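Local atomic coordinates of caprin-2 (Danio rerio, PDB entry 4OUS), a protein that probably takes part in canonical Wnt signalling, through a C1q domain that assembles as a trimer and carries bound calcium. Residues A[8-13]-A[28-33]; A[14-19]-A[115-120]; A[20-25]-A[111-116]; A[65-70]-A[83-88]. The protein carries 1 engineered substitution. One frame throughout, in Å; residues are numbered along the deposited sequence. Where two conformers were deposited one is given.

All four contacts lie in one C1q domain, a jelly-roll sandwich of beta strands. Interaction 1 pairs strands 7-12 and 29-34 at the border of one sheet. Interaction 2 continues from it through the loops 14-19 and 115-120; the centres of interactions 1 and 2 lie about 16 Å apart. The centre of interaction 3 lies about 9 Å from that of interaction 2, and the two touch. Interaction 3 adds strand 23-24 to strand 107-114 of the other sheet. Interaction 4 lies in the hairpin of strands 68-74 and 77-84, which joins that sheet where 68-74 pairs with 107-114. Along the chain, interaction 1 crosses interactions 2 and 3, and both segments of interaction 4 come between their partners. Interactions 1, 3 and 4 also touch neighbouring subunits.

Interaction 1 (A[8-13]-A[28-33]); sequences FSAART and DLLHTN
The carboxylate of Asp-28 receives Thr-13 with both oxygens, at one end of an antiparallel strand pair that borders a sheet of the C1q jelly roll. Asp-28 OD1 accepts from the backbone N of Thr-13 (2.9 Å) on its syn lone pair. Asp-28 OD2 is met on the syn side by Thr-13 OG1 at 2.6 Å, 28° out of the carboxylate plane. Thr-13 OG1 sits between its own N and carbonyl carbon (chi1 66°), which leaves it turned to the acid. The guanidinium of Arg-12 stands 85° to this carboxylate and bonds instead to the carbonyls of Ala-14, Asn-15 and Ala-26. The imidazole of His-31 carries Leu-29 CD2 over one face. At its edge, in plane, lies a water 3.1 Å from His-31 ND1; the same water bonds Ser-9 OG. The Phe-8 ring stacks on Phe-38 and meets Phe-127 edge to face.

In the strand pair, Ala-11 N bonds Leu-29 O (2.8 Å), and Leu-29 N returns the bond to Ala-11 O. Asp-28 and Leu-29 both face Ala-11, a classic beta bulge. The chain then turns a corner at His-31, whose N still reaches Ser-9 O at 2.8 Å.

Ser-9 and Thr-32 face the trimer interface. Ser-9 OG bonds Ser-128 and the N of Val-99 of the second subunit. Thr-32 OG1 bonds the carbonyl of that same Val-99. On the face of Phe-8 and Ala-10, Phe-38 covers Ala-10 and Leu-30, and Leu-30 CD2 packs 3.7 Å from Ala-10 CB.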
loop_
_atom_site.group_PDB
_atom_site.type_symbol
_atom_site.label_atom_id
_atom_site.label_comp_id
_atom_site.label_asym_id
_atom_site.label_seq_id
_atom_site.Cartn_x
_atom_site.Cartn_y
_atom_site.Cartn_z
ATOM N N PHE A 8 -13.546 6.891 1.766
ATOM C CA PHE A 8 -12.948 8.205 1.615
ATOM C C PHE A 8 -11.545 8.061 1.062
ATOM O O PHE A 8 -10.892 7.020 1.232
ATOM C CB PHE A 8 -12.921 8.988 2.939
ATOM C CG PHE A 8 -11.972 8.429 3.955
ATOM C CD1 PHE A 8 -10.675 8.901 4.057
ATOM C CD2 PHE A 8 -12.380 7.422 4.810
ATOM C CE1 PHE A 8 -9.803 8.363 4.987
ATOM C CE2 PHE A 8 -11.520 6.893 5.744
ATOM C CZ PHE A 8 -10.228 7.362 5.830
ATOM N N SER A 9 -11.078 9.121 0.418
ATOM C CA SER A 9 -9.721 9.152 -0.083
ATOM C C SER A 9 -9.258 10.593 -0.004
ATOM O O SER A 9 -9.781 11.458 -0.714
ATOM C CB SER A 9 -9.667 8.598 -1.501
ATOM O OG SER A 9 -8.338 8.304 -1.873
ATOM N N ALA A 10 -8.310 10.844 0.896
ATOM C CA ALA A 10 -7.899 12.188 1.253
ATOM C C ALA A 10 -6.433 12.421 0.928
ATOM O O ALA A 10 -5.644 11.471 0.829
ATOM C CB ALA A 10 -8.153 12.438 2.727
ATOM N N ALA A 11 -6.070 13.690 0.786
ATOM C CA ALA A 11 -4.688 14.059 0.541
ATOM C C ALA A 11 -4.381 15.372 1.232
ATOM O O ALA A 11 -5.275 16.197 1.467
ATOM C CB ALA A 11 -4.404 14.167 -0.943
ATOM N N ARG A 12 -3.108 15.572 1.546
ATOM C CA ARG A 12 -2.687 16.822 2.135
ATOM C C ARG A 12 -1.884 17.624 1.129
ATOM O O ARG A 12 -0.899 17.130 0.564
ATOM C CB ARG A 12 -1.882 16.578 3.401
ATOM C CG ARG A 12 -2.201 17.607 4.455
ATOM C CD ARG A 12 -1.187 17.598 5.546
ATOM N NE ARG A 12 -0.902 18.952 5.989
ATOM C CZ ARG A 12 -1.482 19.542 7.027
ATOM N NH1 ARG A 12 -2.397 18.892 7.739
ATOM N NH2 ARG A 12 -1.135 20.780 7.359
ATOM N N THR A 13 -2.311 18.864 0.896
ATOM C CA THR A 13 -1.704 19.660 -0.166
ATOM C C THR A 13 -0.847 20.804 0.355
ATOM O O THR A 13 -0.330 21.597 -0.430
ATOM C CB THR A 13 -2.767 20.234 -1.131
ATOM O OG1 THR A 13 -3.591 21.180 -0.443
ATOM C CG2 THR A 13 -3.627 19.127 -1.715
ATOM N N ASP A 28 -6.723 18.120 3.850
ATOM C CA ASP A 28 -7.588 19.171 3.324
ATOM C C ASP A 28 -8.366 18.777 2.073
ATOM O O ASP A 28 -9.436 19.338 1.807
ATOM C CB ASP A 28 -6.758 20.423 3.024
ATOM C CG ASP A 28 -5.633 20.146 2.050
ATOM O OD1 ASP A 28 -4.598 19.594 2.481
ATOM O OD2 ASP A 28 -5.780 20.470 0.850
ATOM N N LEU A 29 -7.830 17.840 1.299
ATOM C CA LEU A 29 -8.404 17.516 0.007
ATOM C C LEU A 29 -9.029 16.131 0.024
ATOM O O LEU A 29 -8.460 15.194 0.597
ATOM C CB LEU A 29 -7.323 17.611 -1.072
ATOM C CG LEU A 29 -7.785 17.406 -2.513
ATOM C CD1 LEU A 29 -6.985 18.301 -3.437
ATOM C CD2 LEU A 29 -7.649 15.953 -2.942
ATOM N N LEU A 30 -10.188 16.004 -0.616
ATOM C CA LEU A 30 -10.851 14.717 -0.767
ATOM C C LEU A 30 -11.158 14.417 -2.228
ATOM O O LEU A 30 -11.691 15.271 -2.947
ATOM C CB LEU A 30 -12.150 14.677 0.041
ATOM C CG LEU A 30 -12.006 14.488 1.548
ATOM C CD1 LEU A 30 -13.265 14.928 2.266
ATOM C CD2 LEU A 30 -11.711 13.027 1.859
ATOM N N HIS A 31 -10.834 13.204 -2.661
ATOM C CA HIS A 31 -11.312 12.709 -3.943
ATOM C C HIS A 31 -12.675 12.055 -3.804
ATOM O O HIS A 31 -13.469 12.069 -4.748
ATOM C CB HIS A 31 -10.330 11.707 -4.541
ATOM C CG HIS A 31 -9.055 12.329 -5.012
ATOM N ND1 HIS A 31 -7.823 11.968 -4.514
ATOM C CD2 HIS A 31 -8.821 13.287 -5.938
ATOM C CE1 HIS A 31 -6.883 12.677 -5.111
ATOM N NE2 HIS A 31 -7.460 13.483 -5.983
ATOM N N THR A 32 -12.926 11.416 -2.662
ATOM C CA THR A 32 -14.208 10.773 -2.380
ATOM C C THR A 32 -14.501 10.846 -0.892
ATOM O O THR A 32 -13.584 10.836 -0.070
ATOM C CB THR A 32 -14.244 9.279 -2.805
ATOM O OG1 THR A 32 -13.106 8.593 -2.270
ATOM C CG2 THR A 32 -14.274 9.116 -4.318
ATOM N N ASN A 33 -15.784 10.906 -0.550
ATOM C CA ASN A 33 -16.219 10.856 0.838
ATOM C C ASN A 33 -17.634 10.280 0.897
ATOM O O ASN A 33 -18.555 10.892 1.442
ATOM C CB ASN A 33 -16.142 12.243 1.489
ATOM C CG ASN A 33 -16.129 12.190 3.017
ATOM O OD1 ASN A 33 -15.981 11.131 3.629
ATOM N ND2 ASN A 33 -16.283 13.351 3.639
HETATM O O HOH W 1 -6.595 10.485 -2.142
#

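Interaction 2 (A[14-19]-A[115-120])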
loop_
_atom_site.group_PDB
_atom_site.type_symbol
_atom_site.label_atom_id
_atom_site.label_comp_id
_atom_site.label_asym_id
_atom_site.label_seq_id
_atom_site.Cartn_x
_atom_site.Cartn_y
_atom_site.Cartn_z
ATOM N N ALA A 14 -0.679 20.865 1.669
ATOM C CA ALA A 14 0.259 21.791 2.296
ATOM C C ALA A 14 1.055 21.025 3.344
ATOM O O ALA A 14 0.580 20.021 3.872
ATOM C CB ALA A 14 -0.470 22.965 2.924
ATOM N N ASN A 15 2.258 21.493 3.651
ATOM C CA ASN A 15 3.085 20.816 4.637
ATOM C C ASN A 15 2.423 20.781 6.011
ATOM O O ASN A 15 1.573 21.623 6.338
ATOM C CB ASN A 15 4.449 21.500 4.771
ATOM C CG ASN A 15 5.311 21.395 3.517
ATOM O OD1 ASN A 15 5.022 20.646 2.584
ATOM N ND2 ASN A 15 6.399 22.159 3.504
ATOM N N PHE A 16 2.821 19.804 6.819
ATOM C CA PHE A 16 2.450 19.779 8.235
ATOM C C PHE A 16 3.710 19.631 9.067
ATOM O O PHE A 16 4.362 18.583 9.038
ATOM C CB PHE A 16 1.461 18.644 8.537
ATOM C CG PHE A 16 0.877 18.675 9.937
ATOM C CD1 PHE A 16 0.454 19.865 10.518
ATOM C CD2 PHE A 16 0.718 17.500 10.656
ATOM C CE1 PHE A 16 -0.094 19.872 11.794
ATOM C CE2 PHE A 16 0.171 17.508 11.926
ATOM C CZ PHE A 16 -0.237 18.694 12.495
ATOM N N ALA A 17 4.048 20.689 9.797
ATOM C CA ALA A 17 5.233 20.713 10.644
ATOM C C ALA A 17 4.878 21.462 11.914
ATOM O O ALA A 17 5.270 22.616 12.091
ATOM C CB ALA A 17 6.398 21.373 9.928
ATOM N N PRO A 18 4.109 20.816 12.800
ATOM C CA PRO A 18 3.465 21.543 13.899
ATOM C C PRO A 18 4.380 22.096 14.992
ATOM O O PRO A 18 4.032 23.111 15.591
ATOM C CB PRO A 18 2.522 20.491 14.495
ATOM C CG PRO A 18 3.112 19.174 14.104
ATOM C CD PRO A 18 3.677 19.408 12.740
ATOM N N GLY A 19 5.496 21.442 15.278
ATOM C CA GLY A 19 6.370 21.926 16.334
ATOM C C GLY A 19 6.091 21.320 17.698
ATOM O O GLY A 19 6.745 21.661 18.684
ATOM N N GLY A 115 8.451 14.090 13.224
ATOM C CA GLY A 115 8.766 14.418 11.851
ATOM C C GLY A 115 7.843 15.475 11.292
ATOM O O GLY A 115 7.098 16.134 12.027
ATOM N N ALA A 116 7.909 15.652 9.980
ATOM C CA ALA A 116 7.134 16.670 9.290
ATOM C C ALA A 116 6.739 16.138 7.922
ATOM O O ALA A 116 7.478 15.356 7.315
ATOM C CB ALA A 116 7.926 17.965 9.161
ATOM N N ILE A 117 5.572 16.565 7.450
ATOM C CA ILE A 117 4.935 16.011 6.262
ATOM C C ILE A 117 4.951 16.972 5.080
ATOM O O ILE A 117 4.650 18.156 5.235
ATOM C CB ILE A 117 3.470 15.630 6.575
ATOM C CG1 ILE A 117 3.436 14.596 7.704
ATOM C CG2 ILE A 117 2.736 15.146 5.324
ATOM C CD1 ILE A 117 2.047 14.235 8.182
ATOM N N TYR A 118 5.273 16.443 3.903
ATOM C CA TYR A 118 5.225 17.190 2.663
ATOM C C TYR A 118 3.831 17.219 2.059
ATOM O O TYR A 118 3.223 16.168 1.813
ATOM C CB TYR A 118 6.194 16.578 1.649
ATOM C CG TYR A 118 6.312 17.390 0.386
ATOM C CD1 TYR A 118 7.152 18.492 0.331
ATOM C CD2 TYR A 118 5.570 17.071 -0.746
ATOM C CE1 TYR A 118 7.259 19.252 -0.819
ATOM C CE2 TYR A 118 5.671 17.825 -1.899
ATOM C CZ TYR A 118 6.516 18.910 -1.931
ATOM O OH TYR A 118 6.621 19.662 -3.080
ATOM N N GLY A 119 3.334 18.421 1.803
ATOM C CA GLY A 119 2.081 18.597 1.097
ATOM C C GLY A 119 2.254 19.462 -0.131
ATOM O O GLY A 119 2.910 20.506 -0.080
ATOM N N SER A 120 1.675 19.028 -1.242
ATOM C CA SER A 120 1.623 19.845 -2.447
ATOM C C SER A 120 0.432 19.439 -3.298
ATOM O O SER A 120 -0.251 18.460 -3.005
ATOM C CB SER A 120 2.909 19.719 -3.262
ATOM O OG SER A 120 2.875 18.547 -4.059
HETATM O O HOH W 2 5.142 22.010 0.220
#
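Asn-15 OD1 accepts the backbone N of Gly-119 at 2.9 Å. The bond is nearly straight (172°), and the donor lies in the carbonyl plane, on a lone pair. A water donates both to Asn-15 OD1 and to Gly-119 O, so it closes a small ring beside this bond. Next to it, Phe-16 and Ile-117 form a single antiparallel bridge between two loops of the C1q jelly roll. Phe-16 N bonds Ile-117 O, and Ile-117 N bonds Phe-16 O at 2.8 Å. Beside this bridge, Ala-17 CB touches Ala-116 CB at 3.8 Å. At Gly-119 the chains run tight. A beta carbon there would fall 2.1 Å from Ala-14 O, a clash.

With CG anti to the backbone N (chi1 -172°), the Phe-16 ring swings to where Pro-18 CD lies over its centre, 3.8 Å above the ring plane. Ile-117 CD1 lies at the edge of the same ring.

Farther out, Leu-112 and Gln-23 pack against Phe-16 and Pro-18, and Ile-59 backs Ile-117. The Tyr-118 ring meets His-91 edge to face. The carbonyl O of Tyr-118 is hydrogen-bonded to Ser-125 OG.

Interaction 3 (A[20-25]-A[111-116])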
loop_
_atom_site.group_PDB
_atom_site.type_symbol
_atom_site.label_atom_id
_atom_site.label_comp_id
_atom_site.label_asym_id
_atom_site.label_seq_id
_atom_site.Cartn_x
_atom_site.Cartn_y
_atom_site.Cartn_z
ATOM N N THR A 20 5.115 20.415 17.737
ATOM C CA THR A 20 4.787 19.627 18.920
ATOM C C THR A 20 4.579 18.181 18.472
ATOM O O THR A 20 3.944 17.942 17.444
ATOM C CB THR A 20 3.523 20.151 19.619
ATOM O OG1 THR A 20 3.701 21.531 19.959
ATOM C CG2 THR A 20 3.229 19.355 20.877
ATOM N N LEU A 21 5.111 17.221 19.226
ATOM C CA LEU A 21 4.986 15.817 18.861
ATOM C C LEU A 21 3.556 15.320 19.055
ATOM O O LEU A 21 2.764 15.939 19.766
ATOM C CB LEU A 21 5.956 14.966 19.681
ATOM C CG LEU A 21 7.410 14.876 19.202
ATOM C CD1 LEU A 21 8.126 16.223 19.209
ATOM C CD2 LEU A 21 8.172 13.868 20.042
ATOM N N ASP A 22 3.239 14.201 18.410
ATOM C CA ASP A 22 1.975 13.486 18.626
ATOM C C ASP A 22 0.734 14.335 18.331
ATOM O O ASP A 22 -0.139 14.527 19.184
ATOM C CB ASP A 22 1.904 12.922 20.048
ATOM C CG ASP A 22 2.724 11.659 20.208
ATOM O OD1 ASP A 22 2.996 10.993 19.188
ATOM O OD2 ASP A 22 3.071 11.311 21.358
ATOM N N GLN A 23 0.654 14.817 17.097
ATOM C CA GLN A 23 -0.480 15.613 16.644
ATOM C C GLN A 23 -1.301 14.883 15.596
ATOM O O GLN A 23 -0.747 14.205 14.734
ATOM C CB GLN A 23 0.005 16.935 16.053
ATOM C CG GLN A 23 0.759 17.785 17.035
ATOM C CD GLN A 23 -0.091 18.143 18.232
ATOM O OE1 GLN A 23 -1.189 18.686 18.089
ATOM N NE2 GLN A 23 0.397 17.820 19.421
ATOM N N PRO A 24 -2.626 15.047 15.628
ATOM C CA PRO A 24 -3.443 14.486 14.548
ATOM C C PRO A 24 -3.147 15.179 13.215
ATOM O O PRO A 24 -2.830 16.375 13.183
ATOM C CB PRO A 24 -4.872 14.762 15.015
ATOM C CG PRO A 24 -4.745 15.994 15.846
ATOM C CD PRO A 24 -3.423 15.876 16.550
ATOM N N ILE A 25 -3.261 14.425 12.128
ATOM C CA ILE A 25 -2.976 14.955 10.804
ATOM C C ILE A 25 -4.267 15.251 10.057
ATOM O O ILE A 25 -5.019 14.342 9.711
ATOM C CB ILE A 25 -2.124 13.974 9.972
ATOM C CG1 ILE A 25 -0.817 13.641 10.694
ATOM C CG2 ILE A 25 -1.847 14.547 8.587
ATOM C CD1 ILE A 25 -0.177 12.347 10.219
ATOM N N ARG A 111 -1.786 9.863 13.285
ATOM C CA ARG A 111 -1.023 10.680 14.206
ATOM C C ARG A 111 0.394 10.882 13.683
ATOM O O ARG A 111 1.081 9.915 13.328
ATOM C CB ARG A 111 -0.974 10.031 15.591
ATOM C CG ARG A 111 -0.288 10.890 16.635
ATOM C CD ARG A 111 -0.422 10.301 18.018
ATOM N NE ARG A 111 0.406 9.116 18.181
ATOM C CZ ARG A 111 0.577 8.499 19.345
ATOM N NH1 ARG A 111 -0.032 8.957 20.432
ATOM N NH2 ARG A 111 1.359 7.432 19.426
ATOM N N LEU A 112 0.825 12.141 13.658
ATOM C CA LEU A 112 2.206 12.490 13.400
ATOM C C LEU A 112 2.948 12.389 14.719
ATOM O O LEU A 112 2.851 13.279 15.560
ATOM C CB LEU A 112 2.309 13.896 12.809
ATOM C CG LEU A 112 3.717 14.384 12.494
ATOM C CD1 LEU A 112 4.417 13.456 11.521
ATOM C CD2 LEU A 112 3.673 15.802 11.948
ATOM N N HIS A 113 3.619 11.271 14.943
ATOM C CA HIS A 113 4.338 11.082 16.191
ATOM C C HIS A 113 5.564 11.996 16.231
ATOM O O HIS A 113 5.716 12.792 17.157
ATOM C CB HIS A 113 4.726 9.617 16.362
ATOM C CG HIS A 113 5.674 9.384 17.491
ATOM N ND1 HIS A 113 5.365 9.690 18.798
ATOM C CD2 HIS A 113 6.940 8.906 17.502
ATOM C CE1 HIS A 113 6.401 9.398 19.569
ATOM N NE2 HIS A 113 7.366 8.916 18.808
ATOM N N ARG A 114 6.412 11.885 15.210
ATOM C CA ARG A 114 7.584 12.736 15.025
ATOM C C ARG A 114 7.765 12.998 13.543
ATOM O O ARG A 114 7.316 12.209 12.709
ATOM C CB ARG A 114 8.851 12.086 15.594
ATOM C CG ARG A 114 8.873 11.935 17.113
ATOM C CD ARG A 114 10.230 11.432 17.620
ATOM N NE ARG A 114 11.292 12.358 17.225
ATOM C CZ ARG A 114 12.506 12.005 16.805
ATOM N NH1 ARG A 114 12.861 10.728 16.748
ATOM N NH2 ARG A 114 13.360 12.944 16.428
ATOM N N GLY A 115 8.451 14.090 13.224
ATOM C CA GLY A 115 8.766 14.418 11.851
ATOM C C GLY A 115 7.843 15.475 11.292
ATOM O O GLY A 115 7.098 16.134 12.027
ATOM N N ALA A 116 7.909 15.652 9.980
ATOM C CA ALA A 116 7.134 16.670 9.290
ATOM C C ALA A 116 6.739 16.138 7.922
ATOM O O ALA A 116 7.478 15.356 7.315
ATOM C CB ALA A 116 7.926 17.965 9.161
HETATM O O HOH W 3 3.574 16.049 15.411
#
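Asp-22 OD1 is held by two side chains of strand 107-114. His-113 ND1 donates to Asp-22 OD1 at 2.7 Å, with the oxygen in the ring plane of the histidine and on the syn side of the acid. The same Asp-22 OD1 lies 3.3 Å above the plane of the Arg-111 guanidinium, toward its rim. Carboxylate and guanidinium are stacked, their planes 18° apart. Asp-22 OD1 to Arg-111 NE is a salt bridge of charges alone, for no guanidinium N-H points at that oxygen. Arg-111 NE donates instead to Asn-71 OD1. A bend at chi3 (72°) sets the guanidinium flat against the acid. Were Arg-111 an alanine, the Asp-22 carboxylate would probably lose the charged cover on one face, and Asn-71 OD1 the N-H of the arginine.

The backbone here forms a G1 beta bulge in the C1q jelly roll. Asp-22 and Gln-23 both face Leu-112, and Asp-22 takes a positive phi. Leu-112 N bonds Gln-23 O at 2.8 Å. Leu-112 O accepts from Gln-23 N and from a water that also donates to Thr-20 O. Gln-23 folds back, and its NE2 reaches Leu-21 O at 3.0 Å.

Apolar contacts flank the pair. Ile-25 crosses Leu-112 at about a right angle, Ile-25 CG1 to Leu-112 CB 3.8 Å. Leu-21 lies alongside Arg-114, with Leu-21 CD2 3.6 Å from Arg-114 CG. That Arg-114 CG also sits over one face of the His-113 ring. Trp-122 of the third subunit meets the His-113 ring edge to face and packs on Arg-111.

Interaction 4 (A[65-70]-A[83-88])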
loop_
_atom_site.group_PDB
_atom_site.type_symbol
_atom_site.label_atom_id
_atom_site.label_comp_id
_atom_site.label_asym_id
_atom_site.label_seq_id
_atom_site.Cartn_x
_atom_site.Cartn_y
_atom_site.Cartn_z
ATOM N N SER A 65 16.440 16.433 8.644
ATOM C CA SER A 65 17.093 15.404 9.449
ATOM C C SER A 65 16.311 15.104 10.725
ATOM O O SER A 65 16.861 15.125 11.826
ATOM C CB SER A 65 18.516 15.834 9.800
ATOM O OG SER A 65 19.272 16.084 8.627
ATOM N N VAL A 66 15.017 14.870 10.561
ATOM C CA VAL A 66 14.143 14.359 11.607
ATOM C C VAL A 66 13.379 13.201 10.983
ATOM O O VAL A 66 12.799 13.359 9.907
ATOM C CB VAL A 66 13.152 15.425 12.124
ATOM C CG1 VAL A 66 12.277 14.849 13.233
ATOM C CG2 VAL A 66 13.886 16.672 12.600
ATOM N N PRO A 67 13.386 12.031 11.628
ATOM C CA PRO A 67 12.662 10.895 11.059
ATOM C C PRO A 67 11.160 11.097 11.129
ATOM O O PRO A 67 10.660 11.833 11.986
ATOM C CB PRO A 67 13.090 9.731 11.951
ATOM C CG PRO A 67 13.396 10.386 13.266
ATOM C CD PRO A 67 14.067 11.671 12.882
ATOM N N LEU A 68 10.451 10.426 10.232
ATOM C CA LEU A 68 9.000 10.458 10.199
ATOM C C LEU A 68 8.426 9.200 10.839
ATOM O O LEU A 68 8.748 8.086 10.421
ATOM C CB LEU A 68 8.503 10.597 8.761
ATOM C CG LEU A 68 6.989 10.699 8.600
ATOM C CD1 LEU A 68 6.479 12.001 9.189
ATOM C CD2 LEU A 68 6.561 10.571 7.145
ATOM N N TYR A 69 7.591 9.385 11.856
ATOM C CA TYR A 69 6.853 8.307 12.509
ATOM C C TYR A 69 5.368 8.619 12.422
ATOM O O TYR A 69 4.937 9.676 12.901
ATOM C CB TYR A 69 7.230 8.184 13.981
ATOM C CG TYR A 69 8.587 7.626 14.322
ATOM C CD1 TYR A 69 8.715 6.309 14.758
ATOM C CD2 TYR A 69 9.735 8.415 14.269
ATOM C CE1 TYR A 69 9.940 5.789 15.112
ATOM C CE2 TYR A 69 10.969 7.899 14.628
ATOM C CZ TYR A 69 11.064 6.586 15.047
ATOM O OH TYR A 69 12.288 6.056 15.400
ATOM N N ILE A 70 4.600 7.702 11.844
ATOM C CA ILE A 70 3.154 7.829 11.714
ATOM C C ILE A 70 2.479 6.676 12.438
ATOM O O ILE A 70 2.916 5.528 12.305
ATOM C CB ILE A 70 2.714 7.791 10.229
ATOM C CG1 ILE A 70 3.418 8.861 9.395
ATOM C CG2 ILE A 70 1.205 7.903 10.101
ATOM C CD1 ILE A 70 3.033 10.272 9.753
ATOM N N TYR A 83 7.420 4.139 9.551
ATOM C CA TYR A 83 8.652 4.891 9.754
ATOM C C TYR A 83 9.258 5.231 8.414
ATOM O O TYR A 83 9.239 4.394 7.505
ATOM C CB TYR A 83 9.648 4.062 10.566
ATOM C CG TYR A 83 11.039 4.651 10.699
ATOM C CD1 TYR A 83 11.359 5.472 11.768
ATOM C CD2 TYR A 83 12.035 4.375 9.766
ATOM C CE1 TYR A 83 12.629 6.003 11.915
ATOM C CE2 TYR A 83 13.315 4.907 9.900
ATOM C CZ TYR A 83 13.605 5.721 10.981
ATOM O OH TYR A 83 14.865 6.260 11.154
ATOM N N ALA A 84 9.834 6.421 8.291
ATOM C CA ALA A 84 10.640 6.708 7.114
ATOM C C ALA A 84 11.719 7.710 7.457
ATOM O O ALA A 84 11.470 8.686 8.163
ATOM C CB ALA A 84 9.779 7.220 5.969
ATOM N N ASN A 85 12.912 7.476 6.935
ATOM C CA ASN A 85 13.993 8.407 7.143
ATOM C C ASN A 85 15.060 8.197 6.099
ATOM O O ASN A 85 15.284 7.075 5.653
ATOM C CB ASN A 85 14.573 8.237 8.539
ATOM C CG ASN A 85 15.442 9.392 8.944
ATOM O OD1 ASN A 85 15.113 10.547 8.677
ATOM N ND2 ASN A 85 16.564 9.094 9.589
ATOM N N ASP A 86 15.713 9.285 5.711
ATOM C CA ASP A 86 16.849 9.230 4.806
ATOM C C ASP A 86 17.868 10.275 5.244
ATOM O O ASP A 86 17.512 11.415 5.539
ATOM C CB ASP A 86 16.416 9.463 3.363
ATOM C CG ASP A 86 17.588 9.479 2.410
ATOM O OD1 ASP A 86 18.160 10.568 2.200
ATOM O OD2 ASP A 86 17.945 8.410 1.875
ATOM N N GLY A 87 19.136 9.882 5.286
ATOM C CA GLY A 87 20.170 10.712 5.874
ATOM C C GLY A 87 20.731 11.841 5.030
ATOM O O GLY A 87 21.530 12.640 5.531
ATOM N N ALA A 88 20.336 11.924 3.764
ATOM C CA ALA A 88 20.888 12.942 2.864
ATOM C C ALA A 88 20.760 14.394 3.378
ATOM O O ALA A 88 21.745 15.130 3.343
ATOM C CB ALA A 88 20.262 12.819 1.472
#
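Tyr-69 and Tyr-83 form a T-shaped pair on one face of a beta hairpin of the C1q fold. The edge of Tyr-83 points at the face of Tyr-69. The ring centres are 5.0 Å apart and the planes stand at 77°. Tyr-83 CD1 lies 3.5 Å from Tyr-69 CZ, toward the rim of that ring. Tyr-69 CG stands anti to its carbonyl carbon (chi1 -72°), and the ring leans over its neighbour. With a serine here in place of Tyr-69, the edge of Tyr-83 is likely to lose the aromatic face it rests on, and a gap would open beside Tyr-124 of the third subunit.

Backbone bonds join Leu-68 and Ala-84 in both directions. Leu-68 N meets Ala-84 O at 2.9 Å.

Polar ends reach across the trimer. Tyr-83 OH and Asn-85 ND2 each bond the carboxylate of Asp-90 of the third subunit. His-91 of that subunit meets Tyr-83 edge to face, and its Tyr-124 packs on both tyrosines. The side chain of Ala-84 lies about 6 Å from a bound calcium ion.

Further packing centres on Pro-67. Pro-67 CA makes a close carbon-oxygen contact with Asn-85 OD1, at 3.4 Å. Pro-67 CB touches Tyr-83 CE1 at 3.8 Å.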